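Local coordinates for phytoene synthase (Enterococcus hirae, PDB 5IYS), which probably joins two farnesyl diphosphate molecules head to head into dehydrosqualene, and here holds two farnesyl thiodiphosphates next to magnesium ions, at residues A[49-54]-A[69-74]; A[57-60]-A[64-67]. All blocks are in the same frame, centred on the assembly; numbering follows the deposited sequence.

Interaction 1: A[49-54]-A[69-74]; sequences YAFCRR and RQLERQ. With FPS (S-[(2E,6E)-3,7,11-trimethyldodeca-2,6,10-trienyl] trihydrogen thiodiphosphate), chain H; FPS (S-[(2E,6E)-3,7,11-trimethyldodeca-2,6,10-trienyl] trihydrogen thiodiphosphate), chain G.
Arg54 and Leu71 meet because each turns its CG trans to its own backbone nitrogen, Arg54 with chi1 170°, which sends both side chains into the gap between helix 39-60 and helix 65-80. These are two neighbouring helices of the all-alpha isoprenoid synthase fold, running roughly antiparallel (147° between the short segments). At closest the segment axes are 12.0 Å apart, and side chains rather than backbones make the contact. Arg54 CD lies 4.1 Å from Leu71 CD1, the aliphatic part of the arginine slanting across the leucine. The same methyl also approaches the Phe51 ring obliquely, with CE2 of Phe51 4.3 Å from CD1 of Leu71. Trp89 and Leu110, from helices 87-98 and 104-116, pack on this apolar patch.

Beyond Leu71, a bend at chi3 (-61°) swings the Arg54 guanidinium towards Gln74. A water joins them: it donates to Gln74 OE1 at 2.6 Å and takes a weak bond from Arg54 NH1. The stronger partners lie elsewhere, since Arg54 NH1 forms a salt bridge with Asp86 and Gln74 OE1 accepts from Trp89 NE1.

Other side chains of 49-54 line the pocket of the two farnesyl thiodiphosphates, probably that of the substrates. Cys52 lays its CB 3.5 Å from C7 of the chain H thiodiphosphate, against the prenyl chain. Tyr49 sends its hydroxyl towards O1A of the chain G molecule, a bond modelled so short that its length is doubtful. Arg53, bent at chi2 and chi3, runs out from the helix flank to the diphosphates and donates NH1 to O2B of the chain H molecule at 3.2 Å. Asp57 forms a salt bridge with this same nitrogen. The rotation of the guanidinium is further fixed from its NE side, where Arg53 NE reaches Tyr49 OH at 3.2 Å, with the oxygen almost exactly in the guanidinium plane.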
ATOM      1  N   TYR A  49       9.281   1.740  -2.814  1.00 10.78           N
ATOM      2  CA  TYR A  49       8.588   0.490  -3.116  1.00 15.69           C
ATOM      3  C   TYR A  49       9.484  -0.726  -2.849  1.00 16.37           C
ATOM      4  O   TYR A  49       9.062  -1.702  -2.205  1.00 16.63           O
ATOM      5  CB  TYR A  49       8.154   0.449  -4.589  1.00 15.23           C
ATOM      6  CG  TYR A  49       7.369  -0.804  -4.907  1.00 16.49           C
ATOM      7  CD1 TYR A  49       8.029  -1.992  -5.252  1.00 17.82           C
ATOM      8  CD2 TYR A  49       6.002  -0.858  -4.649  1.00 17.27           C
ATOM      9  CE1 TYR A  49       7.306  -3.184  -5.379  1.00 13.65           C
ATOM     10  CE2 TYR A  49       5.281  -2.028  -4.796  1.00 16.53           C
ATOM     11  CZ  TYR A  49       5.948  -3.188  -5.157  1.00 23.79           C
ATOM     12  OH  TYR A  49       5.241  -4.373  -5.282  1.00 21.68           O
ATOM     13  N   ALA A  50      10.712  -0.654  -3.355  1.00 15.15           N
ATOM     14  CA  ALA A  50      11.698  -1.722  -3.147  1.00 17.37           C
ATOM     15  C   ALA A  50      11.923  -2.046  -1.666  1.00 17.00           C
ATOM     16  O   ALA A  50      12.115  -3.205  -1.301  1.00 19.61           O
ATOM     17  CB  ALA A  50      13.031  -1.345  -3.818  1.00 16.10           C
ATOM     18  N   PHE A  51      12.117  -1.024  -0.849  1.00 17.15           N
ATOM     19  CA  PHE A  51      12.285  -1.238   0.584  1.00 17.23           C
ATOM     20  C   PHE A  51      11.054  -1.948   1.147  1.00 18.96           C
ATOM     21  O   PHE A  51      11.187  -2.984   1.817  1.00 17.47           O
ATOM     22  CB  PHE A  51      12.529   0.080   1.311  1.00 18.91           C
ATOM     23  CG  PHE A  51      12.381  -0.029   2.809  1.00 19.41           C
ATOM     24  CD1 PHE A  51      11.121   0.065   3.391  1.00 24.28           C
ATOM     25  CD2 PHE A  51      13.488  -0.286   3.616  1.00 26.68           C
ATOM     26  CE1 PHE A  51      10.961  -0.031   4.786  1.00 21.09           C
ATOM     27  CE2 PHE A  51      13.350  -0.378   5.019  1.00 21.18           C
ATOM     28  CZ  PHE A  51      12.073  -0.295   5.586  1.00 25.07           C
ATOM     29  N   CYS A  52       9.863  -1.457   0.801  1.00 18.80           N
ATOM     30  CA  CYS A  52       8.629  -2.083   1.314  1.00 19.04           C
ATOM     31  C   CYS A  52       8.475  -3.544   0.862  1.00 19.53           C
ATOM     32  O   CYS A  52       8.047  -4.431   1.622  1.00 18.20           O
ATOM     33  CB  CYS A  52       7.413  -1.278   0.864  1.00 18.32           C
ATOM     34  SG  CYS A  52       7.323   0.370   1.621  1.00 18.74           S
ATOM     35  N   ARG A  53       8.618  -3.744  -0.440  1.00 19.59           N
ATOM     36  CA  ARG A  53       8.470  -5.085  -1.037  1.00 21.62           C
ATOM     37  C   ARG A  53       9.434  -6.072  -0.390  1.00 21.55           C
ATOM     38  O   ARG A  53       9.053  -7.211  -0.084  1.00 22.69           O
ATOM     39  CB  ARG A  53       8.704  -5.004  -2.555  1.00 20.70           C
ATOM     40  CG  ARG A  53       8.417  -6.257  -3.402  1.00 25.77           C
ATOM     41  CD  ARG A  53       7.287  -7.172  -2.916  1.00 22.37           C
ATOM     42  NE  ARG A  53       5.945  -6.661  -3.192  1.00 29.34           N
ATOM     43  CZ  ARG A  53       4.825  -7.156  -2.673  1.00 32.36           C
ATOM     44  NH1 ARG A  53       4.858  -8.172  -1.811  1.00 31.50           N
ATOM     45  NH2 ARG A  53       3.661  -6.632  -3.025  1.00 34.17           N
ATOM     46  N   ARG A  54      10.651  -5.623  -0.095  1.00 22.42           N
ATOM     47  CA  ARG A  54      11.643  -6.514   0.528  1.00 23.49           C
ATOM     48  C   ARG A  54      11.239  -6.903   1.944  1.00 26.12           C
ATOM     49  O   ARG A  54      11.213  -8.098   2.286  1.00 26.26           O
ATOM     50  CB  ARG A  54      13.057  -5.907   0.515  1.00 22.75           C
ATOM     51  CG  ARG A  54      14.035  -6.709   1.369  1.00 28.02           C
ATOM     52  CD  ARG A  54      15.435  -6.079   1.448  1.00 33.55           C
ATOM     53  NE  ARG A  54      16.057  -5.968   0.136  1.00 29.28           N
ATOM     54  CZ  ARG A  54      17.197  -5.324  -0.096  1.00 37.93           C
ATOM     55  NH1 ARG A  54      17.908  -4.808   0.908  1.00 32.01           N
ATOM     56  NH2 ARG A  54      17.653  -5.260  -1.337  1.00 33.22           N
ATOM     57  N   ARG A  69      15.192  -9.004  10.743  1.00 36.09           N
ATOM     58  CA  ARG A  69      16.179  -8.419  11.663  1.00 35.46           C
ATOM     59  C   ARG A  69      17.365  -7.718  11.002  1.00 35.80           C
ATOM     60  O   ARG A  69      17.838  -6.692  11.494  1.00 38.11           O
ATOM     61  CB  ARG A  69      16.712  -9.471  12.646  1.00 36.00           C
ATOM     62  CG  ARG A  69      15.757  -9.742  13.809  1.00 41.13           C
ATOM     63  CD  ARG A  69      16.367 -10.638  14.890  1.00 51.20           C
ATOM     64  NE  ARG A  69      16.697 -11.980  14.418  1.00 59.45           N
ATOM     65  CZ  ARG A  69      15.856 -13.012  14.422  1.00 65.18           C
ATOM     66  NH1 ARG A  69      14.616 -12.871  14.874  1.00 67.66           N
ATOM     67  NH2 ARG A  69      16.258 -14.195  13.979  1.00 63.68           N
ATOM     68  N   GLN A  70      17.964  -8.365  10.008  1.00 34.79           N
ATOM     69  CA  GLN A  70      19.037  -7.738   9.249  1.00 32.99           C
ATOM     70  C   GLN A  70      18.581  -6.414   8.622  1.00 27.18           C
ATOM     71  O   GLN A  70      19.365  -5.476   8.491  1.00 25.58           O
ATOM     72  CB  GLN A  70      19.486  -8.645   8.110  1.00 33.98           C
ATOM     73  CG  GLN A  70      20.505  -7.925   7.240  1.00 40.42           C
ATOM     74  CD  GLN A  70      20.956  -8.717   6.029  1.00 52.08           C
ATOM     75  OE1 GLN A  70      20.250  -9.612   5.554  1.00 54.83           O
ATOM     76  NE2 GLN A  70      22.129  -8.356   5.496  1.00 51.38           N
ATOM     77  N   LEU A  71      17.371  -6.424   8.078  1.00 25.93           N
ATOM     78  CA  LEU A  71      16.790  -5.246   7.445  1.00 25.40           C
ATOM     79  C   LEU A  71      16.629  -4.157   8.503  1.00 26.09           C
ATOM     80  O   LEU A  71      16.895  -2.987   8.240  1.00 26.08           O
ATOM     81  CB  LEU A  71      15.451  -5.595   6.766  1.00 23.77           C
ATOM     82  CG  LEU A  71      14.763  -4.495   5.962  1.00 25.98           C
ATOM     83  CD1 LEU A  71      15.734  -3.976   4.910  1.00 24.19           C
ATOM     84  CD2 LEU A  71      13.489  -4.975   5.277  1.00 27.66           C
ATOM     85  N   GLU A  72      16.261  -4.546   9.718  1.00 27.37           N
ATOM     86  CA  GLU A  72      16.081  -3.564  10.795  1.00 30.01           C
ATOM     87  C   GLU A  72      17.428  -2.968  11.185  1.00 29.30           C
ATOM     88  O   GLU A  72      17.518  -1.792  11.527  1.00 27.00           O
ATOM     89  CB  GLU A  72      15.450  -4.200  12.044  1.00 31.55           C
ATOM     90  CG  GLU A  72      14.024  -4.753  11.884  1.00 41.07           C
ATOM     91  CD  GLU A  72      13.610  -5.754  12.976  1.00 55.06           C
ATOM     92  OE1 GLU A  72      13.867  -5.489  14.173  1.00 64.82           O
ATOM     93  OE2 GLU A  72      12.993  -6.799  12.654  1.00 57.32           O
ATOM     94  N   ARG A  73      18.481  -3.781  11.134  1.00 28.88           N
ATOM     95  CA  ARG A  73      19.800  -3.292  11.500  1.00 28.39           C
ATOM     96  C   ARG A  73      20.325  -2.305  10.468  1.00 25.57           C
ATOM     97  O   ARG A  73      21.019  -1.355  10.820  1.00 26.49           O
ATOM     98  CB  ARG A  73      20.797  -4.449  11.612  1.00 32.91           C
ATOM     99  CG  ARG A  73      22.240  -3.968  11.751  1.00 40.64           C
ATOM    100  CD  ARG A  73      23.218  -5.122  11.961  1.00 58.08           C
ATOM    101  NE  ARG A  73      23.634  -5.762  10.711  1.00 63.71           N
ATOM    102  CZ  ARG A  73      23.430  -7.047  10.416  1.00 67.39           C
ATOM    103  NH1 ARG A  73      22.778  -7.837  11.261  1.00 66.65           N
ATOM    104  NH2 ARG A  73      23.882  -7.550   9.274  1.00 63.44           N
ATOM    105  N   GLN A  74      20.051  -2.582   9.196  1.00 22.48           N
ATOM    106  CA  GLN A  74      20.408  -1.664   8.121  1.00 24.43           C
ATOM    107  C   GLN A  74      19.695  -0.314   8.247  1.00 20.46           C
ATOM    108  O   GLN A  74      20.300   0.742   8.066  1.00 19.62           O
ATOM    109  CB  GLN A  74      20.071  -2.308   6.787  1.00 23.17           C
ATOM    110  CG  GLN A  74      21.003  -3.450   6.495  1.00 26.83           C
ATOM    111  CD  GLN A  74      20.608  -4.187   5.249  1.00 26.82           C
ATOM    112  OE1 GLN A  74      19.445  -4.198   4.864  1.00 27.90           O
ATOM    113  NE2 GLN A  74      21.569  -4.888   4.651  1.00 35.36           N
TER
HETATM  114  C1  FPS H 507       0.856  -5.532   0.295  1.00 43.94           C
HETATM  115  S1  FPS H 507      -0.481  -6.028   1.337  1.00 52.16           S
HETATM  116  C2  FPS H 507       2.063  -5.220   1.145  1.00 39.65           C
HETATM  117  C3  FPS H 507       2.178  -4.154   1.958  1.00 38.60           C
HETATM  118  C4  FPS H 507       1.062  -3.174   2.206  1.00 33.82           C
HETATM  119  C5  FPS H 507       3.485  -3.973   2.695  1.00 33.54           C
HETATM  120  C6  FPS H 507       4.592  -3.476   1.766  1.00 22.93           C
HETATM  121  C7  FPS H 507       4.107  -2.313   0.918  1.00 22.36           C
HETATM  122  C8  FPS H 507       4.331  -2.272  -0.403  1.00 26.60           C
HETATM  123  C10 FPS H 507       3.753  -1.100  -1.162  1.00 23.92           C
HETATM  124  C9  FPS H 507       5.042  -3.394  -1.112  1.00 25.91           C
HETATM  125  C11 FPS H 507       4.713   0.061  -1.288  1.00 23.61           C
HETATM  126  C12 FPS H 507       4.100   0.890  -2.408  1.00 17.85           C
HETATM  127  C13 FPS H 507       4.598   2.064  -2.840  1.00 19.83           C
HETATM  128  C14 FPS H 507       5.831   2.696  -2.270  1.00 19.47           C
HETATM  129  C15 FPS H 507       3.871   2.777  -3.936  1.00 17.53           C
HETATM  130  PA  FPS H 507      -0.198  -8.049   1.294  1.00 46.32           P
HETATM  131  O1A FPS H 507       1.137  -8.371   1.854  1.00 45.10           O
HETATM  132  O2A FPS H 507      -1.334  -8.742   2.200  1.00 40.73           O
HETATM  133  O3A FPS H 507      -0.550  -8.550  -0.207  1.00 47.53           O
HETATM  134  PB  FPS H 507       0.443  -9.112  -1.320  1.00 53.74           P
HETATM  135  O1B FPS H 507       0.007 -10.535  -1.545  1.00 55.27           O
HETATM  136  O2B FPS H 507       1.899  -9.096  -0.909  1.00 53.73           O
HETATM  137  O3B FPS H 507       0.254  -8.238  -2.542  1.00 49.12           O
HETATM  138  C1  FPS G 506      -0.323  -3.036  -2.249  1.00 41.38           C
HETATM  139  S1  FPS G 506       1.352  -3.348  -2.661  1.00 41.48           S
HETATM  140  C2  FPS G 506      -0.227  -1.751  -1.446  1.00 37.31           C
HETATM  141  C3  FPS G 506      -1.011  -1.450  -0.396  1.00 38.26           C
HETATM  142  C4  FPS G 506      -2.093  -2.388   0.049  1.00 34.47           C
HETATM  143  C5  FPS G 506      -0.850  -0.141   0.353  1.00 33.77           C
HETATM  144  C6  FPS G 506       0.264   0.769  -0.164  1.00 33.25           C
HETATM  145  C7  FPS G 506       0.051   2.159   0.402  1.00 23.11           C
HETATM  146  C8  FPS G 506       0.319   3.271  -0.306  1.00 23.82           C
HETATM  147  C10 FPS G 506       0.185   4.597   0.411  1.00 18.71           C
HETATM  148  C9  FPS G 506       0.808   3.244  -1.734  1.00 24.60           C
HETATM  149  C11 FPS G 506      -0.773   5.497  -0.375  1.00 20.62           C
HETATM  150  C12 FPS G 506      -0.798   6.900   0.208  1.00 17.93           C
HETATM  151  C13 FPS G 506      -0.033   7.928  -0.227  1.00 20.11           C
HETATM  152  C14 FPS G 506      -0.170   9.286   0.411  1.00 20.31           C
HETATM  153  C15 FPS G 506       0.943   7.772  -1.364  1.00 23.53           C
HETATM  154  PA  FPS G 506       1.513  -4.631  -4.271  1.00 39.78           P
HETATM  155  O1A FPS G 506       2.765  -4.418  -5.001  1.00 38.97           O
HETATM  156  O2A FPS G 506       1.664  -6.053  -3.515  1.00 46.92           O
HETATM  157  O3A FPS G 506       0.213  -4.760  -5.189  1.00 46.79           O
HETATM  158  PB  FPS G 506      -0.886  -5.856  -4.710  1.00 43.56           P
HETATM  159  O1B FPS G 506      -0.673  -7.164  -5.420  1.00 45.94           O
HETATM  160  O2B FPS G 506      -2.200  -5.164  -4.984  1.00 39.85           O
HETATM  161  O3B FPS G 506      -0.825  -6.175  -3.232  1.00 50.92           O
HETATM  162  O   HOH W   1      18.405  -6.168   3.525  1.00 34.69           O

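Interaction 2: A[57-60]-A[64-67]; sequences DLID and NQAG. With MG (magnesium ion), chain F; MG (magnesium ion), chain E.
Leu58 reaches Gly67 with both branches: CD1 sits 3.5 Å from Gly67 C, beside the carbonyl, while CD2 approaches Gly67 CA. Its chi1 of -81° sets CG beside the backbone nitrogen, and chi2 near 180° extends CD1 to the glycine carbonyl carbon, leaving CD2 to turn to Gly67 CA and Asn64. With no side chain on the glycine, the methyls meet its backbone directly. CD2 lies 4.1 Å from Asn64 ND2, the two side chains crossing at a slant.

Ile59, on the next position, sends CD1 to 3.7 Å from Asn64 O. Between these two side chains the main chains join, Asn64 N donating to Leu58 O at 2.7 Å.

This is the turn of an antiparallel helical hairpin, where helix 39-60 ends and helix 65-80 starts, and Asn64 is the N-cap of the latter. With its CG trans to the backbone nitrogen (chi1 -169°), Asn64 OD1 accepts from Gly67 N at 2.8 Å, the donor standing well above the amide plane rather than on a lone pair.

Asp60 turns the other way, into what is probably the family's aspartate-rich DDxxD motif; Asp56 also binds the magnesium ions. The OD2 of Asp60 bridges two of them, 2.0 Å from that of chain E and 2.5 Å from that of chain F, while OD1 forms a salt bridge with Arg182.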
ATOM      1  N   ASP A  57       8.091  -9.357   1.691  1.00 32.09           N
ATOM      2  CA  ASP A  57       8.321 -10.673   1.106  1.00 32.25           C
ATOM      3  C   ASP A  57       9.055 -11.526   2.128  1.00 33.21           C
ATOM      4  O   ASP A  57       8.712 -12.695   2.336  1.00 33.36           O
ATOM      5  CB  ASP A  57       9.169 -10.541  -0.150  1.00 33.77           C
ATOM      6  CG  ASP A  57       8.336 -10.208  -1.360  1.00 37.03           C
ATOM      7  OD1 ASP A  57       7.093 -10.201  -1.227  1.00 40.07           O
ATOM      8  OD2 ASP A  57       8.928  -9.946  -2.427  1.00 44.74           O
ATOM      9  N   LEU A  58      10.011 -10.907   2.812  1.00 32.67           N
ATOM     10  CA  LEU A  58      10.691 -11.550   3.941  1.00 34.90           C
ATOM     11  C   LEU A  58       9.740 -12.297   4.883  1.00 36.94           C
ATOM     12  O   LEU A  58       9.997 -13.443   5.282  1.00 38.76           O
ATOM     13  CB  LEU A  58      11.496 -10.517   4.723  1.00 32.88           C
ATOM     14  CG  LEU A  58      12.848 -10.176   4.112  1.00 31.58           C
ATOM     15  CD1 LEU A  58      13.556  -9.114   4.954  1.00 35.05           C
ATOM     16  CD2 LEU A  58      13.735 -11.415   4.009  1.00 40.38           C
ATOM     17  N   ILE A  59       8.625 -11.665   5.232  1.00 38.09           N
ATOM     18  CA  ILE A  59       7.706 -12.255   6.202  1.00 39.79           C
ATOM     19  C   ILE A  59       6.644 -13.115   5.523  1.00 41.94           C
ATOM     20  O   ILE A  59       6.575 -14.313   5.793  1.00 44.50           O
ATOM     21  CB  ILE A  59       7.094 -11.189   7.124  1.00 39.22           C
ATOM     22  CG1 ILE A  59       8.226 -10.528   7.911  1.00 39.18           C
ATOM     23  CG2 ILE A  59       6.074 -11.802   8.089  1.00 40.81           C
ATOM     24  CD1 ILE A  59       9.228 -11.518   8.504  1.00 30.92           C
ATOM     25  N   ASP A  60       5.923 -12.549   4.557  1.00 42.41           N
ATOM     26  CA  ASP A  60       4.779 -13.238   3.950  1.00 45.89           C
ATOM     27  C   ASP A  60       5.162 -14.420   3.049  1.00 48.51           C
ATOM     28  O   ASP A  60       4.442 -15.419   2.982  1.00 48.22           O
ATOM     29  CB  ASP A  60       3.891 -12.267   3.165  1.00 43.92           C
ATOM     30  CG  ASP A  60       3.179 -11.254   4.053  1.00 45.88           C
ATOM     31  OD1 ASP A  60       3.349 -11.282   5.293  1.00 39.01           O
ATOM     32  OD2 ASP A  60       2.496 -10.372   3.481  1.00 43.82           O
ATOM     33  N   ASN A  64      10.869 -15.242   7.049  1.00 52.79           N
ATOM     34  CA  ASN A  64      12.262 -15.097   7.446  1.00 51.28           C
ATOM     35  C   ASN A  64      12.434 -13.962   8.453  1.00 49.64           C
ATOM     36  O   ASN A  64      12.710 -12.821   8.072  1.00 48.07           O
ATOM     37  CB  ASN A  64      13.144 -14.865   6.221  1.00 50.29           C
ATOM     38  CG  ASN A  64      14.615 -14.973   6.541  1.00 52.13           C
ATOM     39  OD1 ASN A  64      15.013 -15.123   7.703  1.00 48.56           O
ATOM     40  ND2 ASN A  64      15.440 -14.847   5.506  1.00 50.94           N
ATOM     41  N   GLN A  65      12.269 -14.288   9.733  1.00 47.35           N
ATOM     42  CA  GLN A  65      12.424 -13.294  10.781  1.00 47.40           C
ATOM     43  C   GLN A  65      13.862 -12.829  10.926  1.00 45.60           C
ATOM     44  O   GLN A  65      14.101 -11.675  11.273  1.00 46.17           O
ATOM     45  CB  GLN A  65      11.877 -13.790  12.116  1.00 46.57           C
ATOM     46  CG  GLN A  65      10.360 -13.786  12.157  1.00 54.74           C
ATOM     47  CD  GLN A  65       9.809 -13.542  13.552  1.00 63.25           C
ATOM     48  OE1 GLN A  65       9.147 -14.407  14.130  1.00 67.92           O
ATOM     49  NE2 GLN A  65      10.104 -12.373  14.111  1.00 64.30           N
ATOM     50  N   ALA A  66      14.815 -13.704  10.620  1.00 44.93           N
ATOM     51  CA  ALA A  66      16.229 -13.324  10.660  1.00 44.00           C
ATOM     52  C   ALA A  66      16.607 -12.374   9.509  1.00 41.41           C
ATOM     53  O   ALA A  66      17.515 -11.549   9.636  1.00 40.28           O
ATOM     54  CB  ALA A  66      17.113 -14.556  10.651  1.00 43.01           C
ATOM     55  N   GLY A  67      15.932 -12.522   8.373  1.00 39.08           N
ATOM     56  CA  GLY A  67      16.054 -11.552   7.289  1.00 37.84           C
ATOM     57  C   GLY A  67      15.488 -10.202   7.708  1.00 36.53           C
ATOM     58  O   GLY A  67      16.081  -9.151   7.441  1.00 34.84           O
TER
HETATM   59 MG    MG F 505       2.662  -9.833   1.096  1.00 43.61          MG
HETATM   60 MG    MG E 504       2.061  -8.469   4.001  1.00 37.08          MG
HETATM   61  O   HOH W   2       4.229 -10.956   0.336  1.00 36.19           O
HETATM   62  O   HOH W   3       3.103  -8.686   5.899  1.00 39.84           O
HETATM   63  O   HOH W   4       0.115  -9.597   4.678  1.00 34.15           O
HETATM   64  O   HOH W   5       1.280  -6.326   4.464  1.00 33.57           O
HETATM   65  O   HOH W   6       1.219 -11.591   0.663  1.00 43.57           O

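Both interactions join helix 39-60 to helix 65-80: interaction 2 at the tight turn, interaction 1 farther along, where the helices have spread apart. Interaction 1 is partly buried and rests mainly on apolar contact, with a water bridge that is weak on the arginine side and no direct hydrogen bond across. Interaction 2 lies at the surface and has one, backbone to backbone. The two touch, Leu71 CD2 lying 4.2 Å from Leu58 CD1, so the apolar seam runs on from one into the other. On its ligand side helix 39-60 changes chemistry along its length: 49-54 offers prenyl-chain contacts and diphosphate donors, whereas 57-60 offers the Asp60 carboxylate to magnesium.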